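Local coordinates for secretion protein Snm4 (Mycobacterium xenopi, PDB 7B7J) that probably forms, as the EccD5 subunit, part of the mycobacterial ESX-5 type VII secretion pore complex, to which it contributes a cytosolic ubiquitin-like domain, at residues V34-I46 / P82-V94. Sequence-based numbering, arbitrary orientation.
Sequences VVLDAHAPISVMI and PLRPNLSLTEQEV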
loop_
_atom_site.group_PDB
_atom_site.type_symbol
_atom_site.label_atom_id
_atom_site.label_comp_id
_atom_site.label_asym_id
_atom_site.label_seq_id
_atom_site.Cartn_x
_atom_site.Cartn_y
_atom_site.Cartn_z
ATOM N N VAL A 34 2.713 -6.703 -6.601
ATOM C CA VAL A 34 2.095 -7.723 -5.727
ATOM C C VAL A 34 0.788 -8.178 -6.255
ATOM O O VAL A 34 0.110 -7.385 -6.821
ATOM C CB VAL A 34 1.879 -7.068 -4.324
ATOM C CG1 VAL A 34 3.168 -6.873 -3.545
ATOM C CG2 VAL A 34 1.173 -5.820 -4.312
ATOM N N VAL A 35 0.450 -9.337 -5.893
ATOM C CA VAL A 35 -0.887 -9.965 -6.058
ATOM C C VAL A 35 -1.630 -9.841 -4.774
ATOM O O VAL A 35 -1.226 -10.465 -3.791
ATOM C CB VAL A 35 -0.807 -11.365 -6.628
ATOM C CG1 VAL A 35 -2.202 -11.907 -6.944
ATOM C CG2 VAL A 35 0.017 -11.609 -7.953
ATOM N N LEU A 36 -2.738 -9.104 -4.832
ATOM C CA LEU A 36 -3.573 -8.834 -3.595
ATOM C C LEU A 36 -5.003 -9.385 -3.725
ATOM O O LEU A 36 -5.570 -9.441 -4.820
ATOM C CB LEU A 36 -3.617 -7.442 -3.199
ATOM C CG LEU A 36 -2.314 -6.738 -2.975
ATOM C CD1 LEU A 36 -2.445 -5.204 -2.775
ATOM C CD2 LEU A 36 -1.654 -7.368 -1.787
ATOM N N ASP A 37 -5.589 -9.819 -2.633
ATOM C CA ASP A 37 -7.040 -10.152 -2.654
ATOM C C ASP A 37 -7.795 -8.888 -3.134
ATOM O O ASP A 37 -7.748 -7.877 -2.463
ATOM C CB ASP A 37 -7.488 -10.588 -1.271
ATOM C CG ASP A 37 -8.916 -11.092 -1.040
ATOM O OD1 ASP A 37 -9.823 -10.566 -1.532
ATOM O OD2 ASP A 37 -9.008 -11.876 -0.154
ATOM N N ALA A 38 -8.638 -9.067 -4.140
ATOM C CA ALA A 38 -9.497 -8.003 -4.802
ATOM C C ALA A 38 -10.729 -7.657 -3.952
ATOM O O ALA A 38 -11.368 -6.638 -4.357
ATOM C CB ALA A 38 -9.951 -8.536 -6.188
ATOM N N HIS A 39 -11.046 -8.459 -2.946
ATOM C CA HIS A 39 -12.331 -8.330 -2.189
ATOM C C HIS A 39 -12.099 -7.953 -0.714
ATOM O O HIS A 39 -13.051 -7.651 -0.010
ATOM C CB HIS A 39 -13.270 -9.528 -2.319
ATOM C CG HIS A 39 -13.785 -9.571 -3.770
ATOM N ND1 HIS A 39 -14.412 -8.423 -4.364
ATOM C CD2 HIS A 39 -13.708 -10.519 -4.780
ATOM C CE1 HIS A 39 -14.545 -8.636 -5.684
ATOM N NE2 HIS A 39 -14.130 -9.905 -5.946
ATOM N N ALA A 40 -10.868 -8.040 -0.204
ATOM C CA ALA A 40 -10.722 -7.720 1.233
ATOM C C ALA A 40 -10.769 -6.225 1.432
ATOM O O ALA A 40 -10.189 -5.501 0.621
ATOM C CB ALA A 40 -9.390 -8.250 1.668
ATOM N N PRO A 41 -11.234 -5.741 2.605
ATOM C CA PRO A 41 -11.062 -4.324 2.902
ATOM C C PRO A 41 -9.610 -3.945 2.952
ATOM O O PRO A 41 -8.784 -4.710 3.543
ATOM C CB PRO A 41 -11.904 -4.185 4.146
ATOM C CG PRO A 41 -12.225 -5.484 4.730
ATOM C CD PRO A 41 -11.930 -6.489 3.650
ATOM N N ILE A 42 -9.313 -2.755 2.510
ATOM C CA ILE A 42 -7.932 -2.218 2.630
ATOM C C ILE A 42 -7.374 -2.319 4.040
ATOM O O ILE A 42 -6.171 -2.557 4.117
ATOM C CB ILE A 42 -7.859 -0.749 2.032
ATOM C CG1 ILE A 42 -8.275 -0.691 0.553
ATOM C CG2 ILE A 42 -6.580 0.028 2.359
ATOM C CD1 ILE A 42 -7.645 -1.625 -0.401
ATOM N N SER A 43 -8.176 -1.995 4.993
ATOM C CA SER A 43 -7.833 -1.992 6.425
ATOM C C SER A 43 -7.078 -3.274 6.812
ATOM O O SER A 43 -6.286 -3.219 7.814
ATOM C CB SER A 43 -8.970 -1.678 7.298
ATOM O OG SER A 43 -9.927 -2.737 7.318
ATOM N N VAL A 44 -7.493 -4.422 6.307
ATOM C CA VAL A 44 -6.839 -5.658 6.808
ATOM C C VAL A 44 -5.633 -5.890 5.926
ATOM O O VAL A 44 -4.731 -6.753 6.302
ATOM C CB VAL A 44 -7.759 -6.873 6.757
ATOM C CG1 VAL A 44 -8.949 -6.703 7.651
ATOM C CG2 VAL A 44 -8.061 -7.339 5.333
ATOM N N MET A 45 -5.314 -5.160 4.846
ATOM C CA MET A 45 -4.120 -5.361 4.028
ATOM C C MET A 45 -2.974 -4.406 4.293
ATOM O O MET A 45 -1.873 -4.671 3.912
ATOM C CB MET A 45 -4.493 -5.400 2.514
ATOM C CG MET A 45 -5.550 -6.611 2.170
ATOM S SD MET A 45 -5.564 -6.876 0.441
ATOM C CE MET A 45 -6.430 -5.425 -0.094
ATOM N N ILE A 46 -3.266 -3.270 4.972
ATOM C CA ILE A 46 -2.176 -2.255 5.014
ATOM C C ILE A 46 -0.935 -2.613 5.817
ATOM O O ILE A 46 0.194 -2.444 5.268
ATOM C CB ILE A 46 -2.751 -0.930 5.604
ATOM C CG1 ILE A 46 -3.648 -0.248 4.577
ATOM C CG2 ILE A 46 -1.566 0.061 5.827
ATOM C CD1 ILE A 46 -2.817 0.669 3.796
ATOM N N PRO A 82 -6.432 9.134 -0.530
ATOM C CA PRO A 82 -6.269 7.846 0.126
ATOM C C PRO A 82 -7.390 6.874 -0.235
ATOM O O PRO A 82 -8.538 7.333 -0.298
ATOM C CB PRO A 82 -6.275 8.249 1.616
ATOM C CG PRO A 82 -7.073 9.433 1.613
ATOM C CD PRO A 82 -6.866 10.256 0.406
ATOM N N LEU A 83 -7.066 5.642 -0.359
ATOM C CA LEU A 83 -8.128 4.595 -0.434
ATOM C C LEU A 83 -8.889 4.604 0.901
ATOM O O LEU A 83 -8.221 4.761 1.964
ATOM C CB LEU A 83 -7.614 3.183 -0.736
ATOM C CG LEU A 83 -6.912 3.001 -2.132
ATOM C CD1 LEU A 83 -6.554 1.575 -2.366
ATOM C CD2 LEU A 83 -7.700 3.638 -3.246
ATOM N N ARG A 84 -10.143 4.275 0.987
ATOM C CA ARG A 84 -11.022 4.067 2.135
ATOM C C ARG A 84 -10.644 2.793 2.779
ATOM O O ARG A 84 -10.486 1.800 2.091
ATOM C CB ARG A 84 -12.505 4.145 1.693
ATOM C CG ARG A 84 -12.799 5.554 1.214
ATOM C CD ARG A 84 -14.104 5.872 0.662
ATOM N NE ARG A 84 -14.862 5.631 1.857
ATOM C CZ ARG A 84 -16.174 5.653 1.945
ATOM N NH1 ARG A 84 -16.881 5.873 0.858
ATOM N NH2 ARG A 84 -16.758 5.483 3.129
ATOM N N PRO A 85 -10.553 2.739 4.008
ATOM C CA PRO A 85 -10.090 1.536 4.685
ATOM C C PRO A 85 -11.152 0.452 4.603
ATOM O O PRO A 85 -10.767 -0.773 4.635
ATOM C CB PRO A 85 -9.861 1.970 6.128
ATOM C CG PRO A 85 -10.795 3.148 6.207
ATOM C CD PRO A 85 -10.593 3.917 4.927
ATOM N N ASN A 86 -12.386 0.882 4.634
ATOM C CA ASN A 86 -13.511 -0.087 4.791
ATOM C C ASN A 86 -13.986 -0.699 3.427
ATOM O O ASN A 86 -14.821 -1.554 3.430
ATOM C CB ASN A 86 -14.723 0.573 5.411
ATOM C CG ASN A 86 -15.092 1.875 4.669
ATOM O OD1 ASN A 86 -14.299 2.852 4.430
ATOM N ND2 ASN A 86 -16.403 1.977 4.398
ATOM N N LEU A 87 -13.431 -0.370 2.337
ATOM C CA LEU A 87 -13.814 -0.900 1.013
ATOM C C LEU A 87 -12.643 -1.633 0.417
ATOM O O LEU A 87 -11.403 -1.425 0.752
ATOM C CB LEU A 87 -14.229 0.297 0.158
ATOM C CG LEU A 87 -15.439 1.131 0.528
ATOM C CD1 LEU A 87 -15.539 2.156 -0.554
ATOM C CD2 LEU A 87 -16.673 0.307 0.579
ATOM N N SER A 88 -13.007 -2.573 -0.449
ATOM C CA SER A 88 -12.068 -3.367 -1.277
ATOM C C SER A 88 -11.354 -2.508 -2.354
ATOM O O SER A 88 -11.877 -1.487 -2.798
ATOM C CB SER A 88 -12.619 -4.722 -1.785
ATOM O OG SER A 88 -13.555 -4.365 -2.819
ATOM N N LEU A 89 -10.292 -3.141 -2.925
ATOM C CA LEU A 89 -9.736 -2.639 -4.179
ATOM C C LEU A 89 -10.838 -2.553 -5.246
ATOM O O LEU A 89 -10.945 -1.542 -5.957
ATOM C CB LEU A 89 -8.632 -3.550 -4.636
ATOM C CG LEU A 89 -7.398 -3.536 -3.754
ATOM C CD1 LEU A 89 -6.431 -4.741 -4.033
ATOM C CD2 LEU A 89 -6.633 -2.213 -3.778
ATOM N N THR A 90 -11.530 -3.676 -5.452
ATOM C CA THR A 90 -12.573 -3.699 -6.527
ATOM C C THR A 90 -13.578 -2.563 -6.305
ATOM O O THR A 90 -13.961 -1.889 -7.328
ATOM C CB THR A 90 -13.250 -5.073 -6.592
ATOM O OG1 THR A 90 -12.147 -5.941 -6.845
ATOM C CG2 THR A 90 -14.411 -5.231 -7.543
ATOM N N GLU A 91 -14.062 -2.445 -5.100
ATOM C CA GLU A 91 -15.121 -1.411 -4.838
ATOM C C GLU A 91 -14.596 -0.039 -5.093
ATOM O O GLU A 91 -15.458 0.859 -5.377
ATOM C CB GLU A 91 -15.506 -1.543 -3.400
ATOM C CG GLU A 91 -16.458 -2.717 -3.121
ATOM C CD GLU A 91 -16.736 -2.981 -1.633
ATOM O OE1 GLU A 91 -15.853 -2.885 -0.770
ATOM O OE2 GLU A 91 -17.817 -3.451 -1.294
ATOM N N GLN A 92 -13.289 0.229 -5.051
ATOM C CA GLN A 92 -12.669 1.536 -5.200
ATOM C C GLN A 92 -12.149 1.646 -6.620
ATOM O O GLN A 92 -11.300 2.527 -6.849
ATOM C CB GLN A 92 -11.629 1.792 -4.091
ATOM C CG GLN A 92 -12.355 1.762 -2.785
ATOM C CD GLN A 92 -11.399 2.097 -1.701
ATOM O OE1 GLN A 92 -11.244 3.318 -1.412
ATOM N NE2 GLN A 92 -10.915 1.119 -0.977
ATOM N N GLU A 93 -12.382 0.705 -7.475
ATOM C CA GLU A 93 -11.979 0.705 -8.916
ATOM C C GLU A 93 -10.493 0.720 -9.030
ATOM O O GLU A 93 -9.887 1.328 -9.927
ATOM C CB GLU A 93 -12.524 1.926 -9.600
ATOM C CG GLU A 93 -13.999 1.982 -9.696
ATOM C CD GLU A 93 -14.464 3.214 -10.484
ATOM O OE1 GLU A 93 -15.007 3.044 -11.554
ATOM O OE2 GLU A 93 -14.183 4.389 -10.081
ATOM N N VAL A 94 -9.804 -0.104 -8.246
ATOM C CA VAL A 94 -8.378 -0.341 -8.410
ATOM C C VAL A 94 -8.287 -1.729 -9.066
ATOM O O VAL A 94 -8.731 -2.755 -8.527
ATOM C CB VAL A 94 -7.610 -0.391 -7.066
ATOM C CG1 VAL A 94 -6.100 -0.618 -7.298
ATOM C CG2 VAL A 94 -7.905 0.888 -6.295
HETATM O O HOH W 1 -9.290 -5.643 -1.895
HETATM O O HOH W 2 -15.195 -6.228 -3.309
#
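Ile42 turns its CD1 toward two leucines of 82-94, meeting Leu89 CD2 at 3.6 Å and Leu83 CD1 at 3.9 Å; the Ile42 and Leu89 side chains cross at about a right angle. With CG1 anti to the carbonyl carbon (chi1 -59°), this longer branch of Ile42 also meets Gln92 NE2 through CG1, the two side chains crossing at a slant. The other methyl of Leu89, CD1, rests on Leu36 CB and on Met45 CE, brought there by the bend of the methionine chain at chi3. Polar bonds frame this apolar cluster. Ala38 O is gripped twice by Thr90, through OG1 at 2.7 Å and through N at 3.2 Å, from opposite faces of the carbonyl plane. At the start of helix 42-60, Ile42 N donates to Leu87 O (3.0 Å) from above its carbonyl plane, whereas Ser43 N meets a lone pair of Pro85 O in plane (2.9 Å). One water ties Asp37 O and Ala40 O to Leu89 N; a second sits at the His39 ring edge, joining ND1 to Ser88 OG.

Behind these contacts, the Gln92 amide clamps Arg84, accepting from its N at OE1 (2.8 Å) and donating to its O through NE2. Ser88 OG takes the N-H of Glu91 in an ST motif, while Glu91 OE1 accepts from Ser88 N. An Asx turn, His39 N to Asp37 OD1, shapes the bend after the strand. In this ubiquitin-like fold the contact fastens the loop between strands 70-76 and 99-107 to the connection from edge strand 30-37 into helix 42-60; Leu36 continues onto Val23 of strand 20-27, and Leu83 onto Leu75 of strand 70-76.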